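PDB 4QAN: uncharacterized protein from Ruminococcus gnavus, which is of unknown function but has a cystatin-like fold, is a divergent member of the NTF2-like superfamily and can bind magnesium. Local coordinates for residues 217-228 and 340-351. Sequence-based numbering, arbitrary orientation.
Sequences SEKTPQRAVEQF and YTLCRQEDGWQI
Phe228, Val225 and Pro221 on one side of helix 221-228 pack against Tyr340, Leu342, Trp349 and Ile351 of a beta hairpin. The inner end is tight. Ile351 CD1 lies over one face of the Phe228 ring, 3.4 Å from CG. With chi1 at 174°, CG1 of Val225 is swung over a face of the Tyr340 ring, 3.7 Å from CZ. The Phe228 and Tyr340 rings are almost perpendicular, and Phe228 CE2 meets the Tyr340 edge. Tyr340 OH is hydrogen-bonded to Tyr329. Cutting Tyr340 back to an alanine is likely to strip Val225 CG1 of its ring face, open a gap beside Phe228 and leave Tyr329 OH without this partner. Leu342 CD1 reaches Pro221 CB at 3.8 Å. Pro221 CD stands over the five-membered ring of Trp349, 3.6 Å from its centroid, in a CH-pi contact. Beside it, Glu218 and Trp349 form a single antiparallel bridge. Trp349 N gives a nearly straight 2.7 Å bond to Glu218 O, and Glu218 N donates to Trp349 O at 3.2 Å. Thr220 N-caps the helix, accepting from Arg223 N through OG1. The solvent side is looser: Lys219 and Asp347 are exposed, and Asp347 is poorly ordered. Lys219 bends at chi2 (-85°), and its NZ donates to the backbone O of Asp347 at 2.7 Å rather than pairing with the carboxylate. The helix is thus held on the sheet, as in cystatin-like folds, mainly by apolar and CH-pi packing, with backbone bonds fixing its entry.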
loop_
_atom_site.group_PDB
_atom_site.type_symbol
_atom_site.label_atom_id
_atom_site.label_comp_id
_atom_site.label_asym_id
_atom_site.label_seq_id
_atom_site.Cartn_x
_atom_site.Cartn_y
_atom_site.Cartn_z
ATOM N N SER A 217 17.404 -10.620 -7.669
ATOM C CA SER A 217 17.490 -10.758 -9.109
ATOM C C SER A 217 17.739 -12.215 -9.494
ATOM O O SER A 217 17.984 -13.036 -8.646
ATOM C CB SER A 217 18.633 -9.876 -9.620
ATOM O OG SER A 217 19.889 -10.318 -9.130
ATOM N N GLU A 218 17.672 -12.508 -10.786
ATOM C CA GLU A 218 18.037 -13.817 -11.325
ATOM C C GLU A 218 18.945 -13.591 -12.527
ATOM O O GLU A 218 19.009 -12.480 -13.060
ATOM C CB GLU A 218 16.786 -14.587 -11.756
ATOM C CG GLU A 218 15.801 -14.894 -10.635
ATOM C CD GLU A 218 16.352 -15.812 -9.543
ATOM O OE1 GLU A 218 17.442 -16.394 -9.712
ATOM O OE2 GLU A 218 15.687 -15.957 -8.499
ATOM N N LYS A 219 19.619 -14.637 -12.984
ATOM C CA LYS A 219 20.680 -14.467 -13.970
ATOM C C LYS A 219 20.200 -14.270 -15.386
ATOM O O LYS A 219 20.964 -13.817 -16.223
ATOM C CB LYS A 219 21.666 -15.628 -13.917
ATOM C CG LYS A 219 22.526 -15.593 -12.672
ATOM C CD LYS A 219 23.723 -14.695 -12.873
ATOM C CE LYS A 219 24.411 -14.409 -11.559
ATOM N NZ LYS A 219 25.376 -13.311 -11.769
ATOM N N THR A 220 18.954 -14.597 -15.670
ATOM C CA THR A 220 18.395 -14.302 -16.985
ATOM C C THR A 220 17.091 -13.570 -16.782
ATOM O O THR A 220 16.482 -13.692 -15.723
ATOM C CB THR A 220 18.116 -15.579 -17.804
ATOM O OG1 THR A 220 16.977 -16.247 -17.257
ATOM C CG2 THR A 220 19.324 -16.516 -17.790
ATOM N N PRO A 221 16.651 -12.809 -17.797
ATOM C CA PRO A 221 15.377 -12.104 -17.649
ATOM C C PRO A 221 14.192 -13.081 -17.489
ATOM O O PRO A 221 13.351 -12.886 -16.615
ATOM C CB PRO A 221 15.283 -11.244 -18.922
ATOM C CG PRO A 221 16.249 -11.828 -19.888
ATOM C CD PRO A 221 17.322 -12.495 -19.072
ATOM N N GLN A 222 14.160 -14.140 -18.292
ATOM C CA GLN A 222 13.130 -15.181 -18.157
ATOM C C GLN A 222 13.032 -15.748 -16.724
ATOM O O GLN A 222 11.935 -15.942 -16.203
ATOM C CB GLN A 222 13.385 -16.337 -19.133
ATOM C CG GLN A 222 13.247 -15.984 -20.614
ATOM C CD GLN A 222 14.578 -15.689 -21.295
ATOM O OE1 GLN A 222 15.553 -15.256 -20.652
ATOM N NE2 GLN A 222 14.632 -15.929 -22.607
ATOM N N ARG A 223 14.175 -16.017 -16.099
ATOM C CA ARG A 223 14.188 -16.621 -14.772
ATOM C C ARG A 223 13.668 -15.651 -13.712
ATOM O O ARG A 223 13.054 -16.058 -12.719
ATOM C CB ARG A 223 15.581 -17.141 -14.426
ATOM C CG ARG A 223 15.615 -17.978 -13.157
ATOM C CD ARG A 223 16.998 -18.502 -12.882
ATOM N NE ARG A 223 17.546 -19.253 -14.006
ATOM C CZ ARG A 223 18.816 -19.612 -14.125
ATOM N NH1 ARG A 223 19.699 -19.300 -13.193
ATOM N NH2 ARG A 223 19.201 -20.295 -15.185
ATOM N N ALA A 224 13.871 -14.363 -13.936
ATOM C CA ALA A 224 13.300 -13.346 -13.047
ATOM C C ALA A 224 11.778 -13.439 -13.054
ATOM O O ALA A 224 11.147 -13.436 -11.996
ATOM C CB ALA A 224 13.751 -11.959 -13.468
ATOM N N VAL A 225 11.210 -13.542 -14.260
ATOM C CA VAL A 225 9.774 -13.648 -14.454
ATOM C C VAL A 225 9.260 -14.963 -13.869
ATOM O O VAL A 225 8.227 -14.980 -13.184
ATOM C CB VAL A 225 9.407 -13.538 -15.958
ATOM C CG1 VAL A 225 7.927 -13.784 -16.181
ATOM C CG2 VAL A 225 9.808 -12.171 -16.494
ATOM N N GLU A 226 9.997 -16.046 -14.117
ATOM C CA GLU A 226 9.639 -17.370 -13.588
ATOM C C GLU A 226 9.566 -17.391 -12.056
ATOM O O GLU A 226 8.604 -17.914 -11.488
ATOM C CB GLU A 226 10.606 -18.444 -14.096
ATOM C CG GLU A 226 10.382 -18.811 -15.569
ATOM C CD GLU A 226 11.645 -19.295 -16.304
ATOM O OE1 GLU A 226 12.688 -19.547 -15.651
ATOM O OE2 GLU A 226 11.609 -19.410 -17.560
ATOM N N GLN A 227 10.548 -16.801 -11.386
ATOM C CA GLN A 227 10.575 -16.867 -9.934
ATOM C C GLN A 227 9.614 -15.913 -9.303
ATOM O O GLN A 227 9.154 -16.174 -8.208
ATOM C CB GLN A 227 11.975 -16.635 -9.363
ATOM C CG GLN A 227 12.890 -17.851 -9.422
ATOM C CD GLN A 227 12.320 -19.037 -8.661
ATOM O OE1 GLN A 227 11.955 -20.036 -9.267
ATOM N NE2 GLN A 227 12.228 -18.921 -7.322
ATOM N N PHE A 228 9.358 -14.787 -9.973
ATOM C CA PHE A 228 8.291 -13.853 -9.608
ATOM C C PHE A 228 6.929 -14.558 -9.577
ATOM O O PHE A 228 6.217 -14.510 -8.575
ATOM C CB PHE A 228 8.302 -12.698 -10.616
ATOM C CG PHE A 228 7.124 -11.753 -10.521
ATOM C CD1 PHE A 228 7.033 -10.831 -9.490
ATOM C CD2 PHE A 228 6.153 -11.732 -11.512
ATOM C CE1 PHE A 228 5.978 -9.934 -9.433
ATOM C CE2 PHE A 228 5.100 -10.831 -11.456
ATOM C CZ PHE A 228 5.013 -9.936 -10.404
ATOM N N TYR A 340 6.040 -7.654 -19.527
ATOM C CA TYR A 340 7.064 -7.268 -18.559
ATOM C C TYR A 340 8.093 -6.383 -19.225
ATOM O O TYR A 340 8.348 -6.496 -20.422
ATOM C CB TYR A 340 7.798 -8.493 -18.021
ATOM C CG TYR A 340 6.974 -9.413 -17.167
ATOM C CD1 TYR A 340 6.165 -10.386 -17.744
ATOM C CD2 TYR A 340 7.022 -9.325 -15.791
ATOM C CE1 TYR A 340 5.416 -11.239 -16.967
ATOM C CE2 TYR A 340 6.278 -10.166 -15.004
ATOM C CZ TYR A 340 5.484 -11.135 -15.600
ATOM O OH TYR A 340 4.747 -11.964 -14.809
ATOM N N THR A 341 8.671 -5.484 -18.439
ATOM C CA THR A 341 9.842 -4.727 -18.867
ATOM C C THR A 341 10.862 -5.055 -17.801
ATOM O O THR A 341 10.588 -4.880 -16.613
ATOM C CB THR A 341 9.586 -3.204 -18.947
ATOM O OG1 THR A 341 8.571 -2.923 -19.913
ATOM C CG2 THR A 341 10.846 -2.465 -19.342
ATOM N N LEU A 342 12.016 -5.568 -18.222
ATOM C CA LEU A 342 13.056 -6.029 -17.298
ATOM C C LEU A 342 14.330 -5.223 -17.454
ATOM O O LEU A 342 14.657 -4.785 -18.574
ATOM C CB LEU A 342 13.353 -7.498 -17.560
ATOM C CG LEU A 342 12.105 -8.371 -17.364
ATOM C CD1 LEU A 342 12.009 -9.401 -18.472
ATOM C CD2 LEU A 342 12.126 -9.020 -15.992
ATOM N N CYS A 343 15.035 -5.027 -16.333
ATOM C CA CYS A 343 16.281 -4.267 -16.311
ATOM C C CYS A 343 17.431 -5.073 -15.693
ATOM O O CYS A 343 17.265 -5.787 -14.695
ATOM C CB CYS A 343 16.113 -2.931 -15.577
ATOM S SG CYS A 343 15.575 -3.103 -13.858
ATOM N N ARG A 344 18.595 -4.917 -16.314
ATOM C CA ARG A 344 19.813 -5.642 -15.979
ATOM C C ARG A 344 20.572 -4.853 -14.943
ATOM O O ARG A 344 21.003 -3.753 -15.218
ATOM C CB ARG A 344 20.662 -5.794 -17.249
ATOM C CG ARG A 344 21.948 -6.617 -17.169
ATOM C CD ARG A 344 22.550 -6.696 -18.572
ATOM N NE ARG A 344 23.906 -7.249 -18.644
ATOM C CZ ARG A 344 24.219 -8.548 -18.635
ATOM N NH1 ARG A 344 23.282 -9.485 -18.525
ATOM N NH2 ARG A 344 25.492 -8.914 -18.719
ATOM N N GLN A 345 20.704 -5.408 -13.747
ATOM C CA GLN A 345 21.548 -4.841 -12.708
ATOM C C GLN A 345 22.906 -5.530 -12.792
ATOM O O GLN A 345 23.173 -6.267 -13.750
ATOM C CB GLN A 345 20.920 -5.080 -11.341
ATOM C CG GLN A 345 19.443 -4.716 -11.261
ATOM C CD GLN A 345 19.163 -3.227 -11.421
ATOM O OE1 GLN A 345 18.037 -2.837 -11.725
ATOM N NE2 GLN A 345 20.173 -2.393 -11.203
ATOM N N GLU A 346 23.761 -5.293 -11.801
ATOM C CA GLU A 346 25.090 -5.907 -11.779
ATOM C C GLU A 346 25.034 -7.427 -11.658
ATOM O O GLU A 346 25.673 -8.136 -12.436
ATOM C CB GLU A 346 25.941 -5.343 -10.636
ATOM C CG GLU A 346 26.986 -4.333 -11.083
ATOM C CD GLU A 346 28.191 -4.300 -10.162
ATOM O OE1 GLU A 346 28.758 -5.379 -9.875
ATOM O OE2 GLU A 346 28.578 -3.193 -9.731
ATOM N N ASP A 347 24.270 -7.913 -10.683
ATOM C CA ASP A 347 24.152 -9.358 -10.425
ATOM C C ASP A 347 23.377 -10.044 -11.550
ATOM O O ASP A 347 23.744 -11.126 -12.004
ATOM C CB ASP A 347 23.429 -9.640 -9.100
ATOM C CG ASP A 347 23.694 -8.589 -8.042
ATOM O OD1 ASP A 347 24.729 -8.688 -7.350
ATOM O OD2 ASP A 347 22.857 -7.665 -7.906
ATOM N N GLY A 348 22.296 -9.404 -11.985
ATOM C CA GLY A 348 21.407 -9.993 -12.966
ATOM C C GLY A 348 20.170 -9.146 -13.175
ATOM O O GLY A 348 20.191 -7.932 -12.940
ATOM N N TRP A 349 19.088 -9.801 -13.586
ATOM C CA TRP A 349 17.885 -9.128 -14.051
ATOM C C TRP A 349 16.798 -8.996 -13.008
ATOM O O TRP A 349 16.589 -9.894 -12.192
ATOM C CB TRP A 349 17.314 -9.854 -15.258
ATOM C CG TRP A 349 18.244 -9.840 -16.364
ATOM C CD1 TRP A 349 19.312 -10.658 -16.532
ATOM C CD2 TRP A 349 18.238 -8.944 -17.473
ATOM N NE1 TRP A 349 19.970 -10.340 -17.682
ATOM C CE2 TRP A 349 19.335 -9.287 -18.283
ATOM C CE3 TRP A 349 17.408 -7.885 -17.865
ATOM C CZ2 TRP A 349 19.630 -8.611 -19.470
ATOM C CZ3 TRP A 349 17.691 -7.216 -19.037
ATOM C CH2 TRP A 349 18.797 -7.581 -19.832
ATOM N N GLN A 350 16.094 -7.863 -13.085
ATOM C CA GLN A 350 14.927 -7.546 -12.251
ATOM C C GLN A 350 13.764 -7.089 -13.100
ATOM O O GLN A 350 13.921 -6.765 -14.293
ATOM C CB GLN A 350 15.270 -6.425 -11.287
ATOM C CG GLN A 350 16.258 -6.834 -10.213
ATOM C CD GLN A 350 16.400 -5.772 -9.138
ATOM O OE1 GLN A 350 17.077 -4.759 -9.336
ATOM N NE2 GLN A 350 15.768 -5.996 -7.990
ATOM N N ILE A 351 12.593 -7.041 -12.478
ATOM C CA ILE A 351 11.404 -6.535 -13.142
ATOM C C ILE A 351 11.386 -5.020 -12.983
ATOM O O ILE A 351 11.458 -4.526 -11.875
ATOM C CB ILE A 351 10.126 -7.158 -12.587
ATOM C CG1 ILE A 351 10.093 -8.662 -12.879
ATOM C CG2 ILE A 351 8.890 -6.489 -13.187
ATOM C CD1 ILE A 351 8.997 -9.424 -12.122
#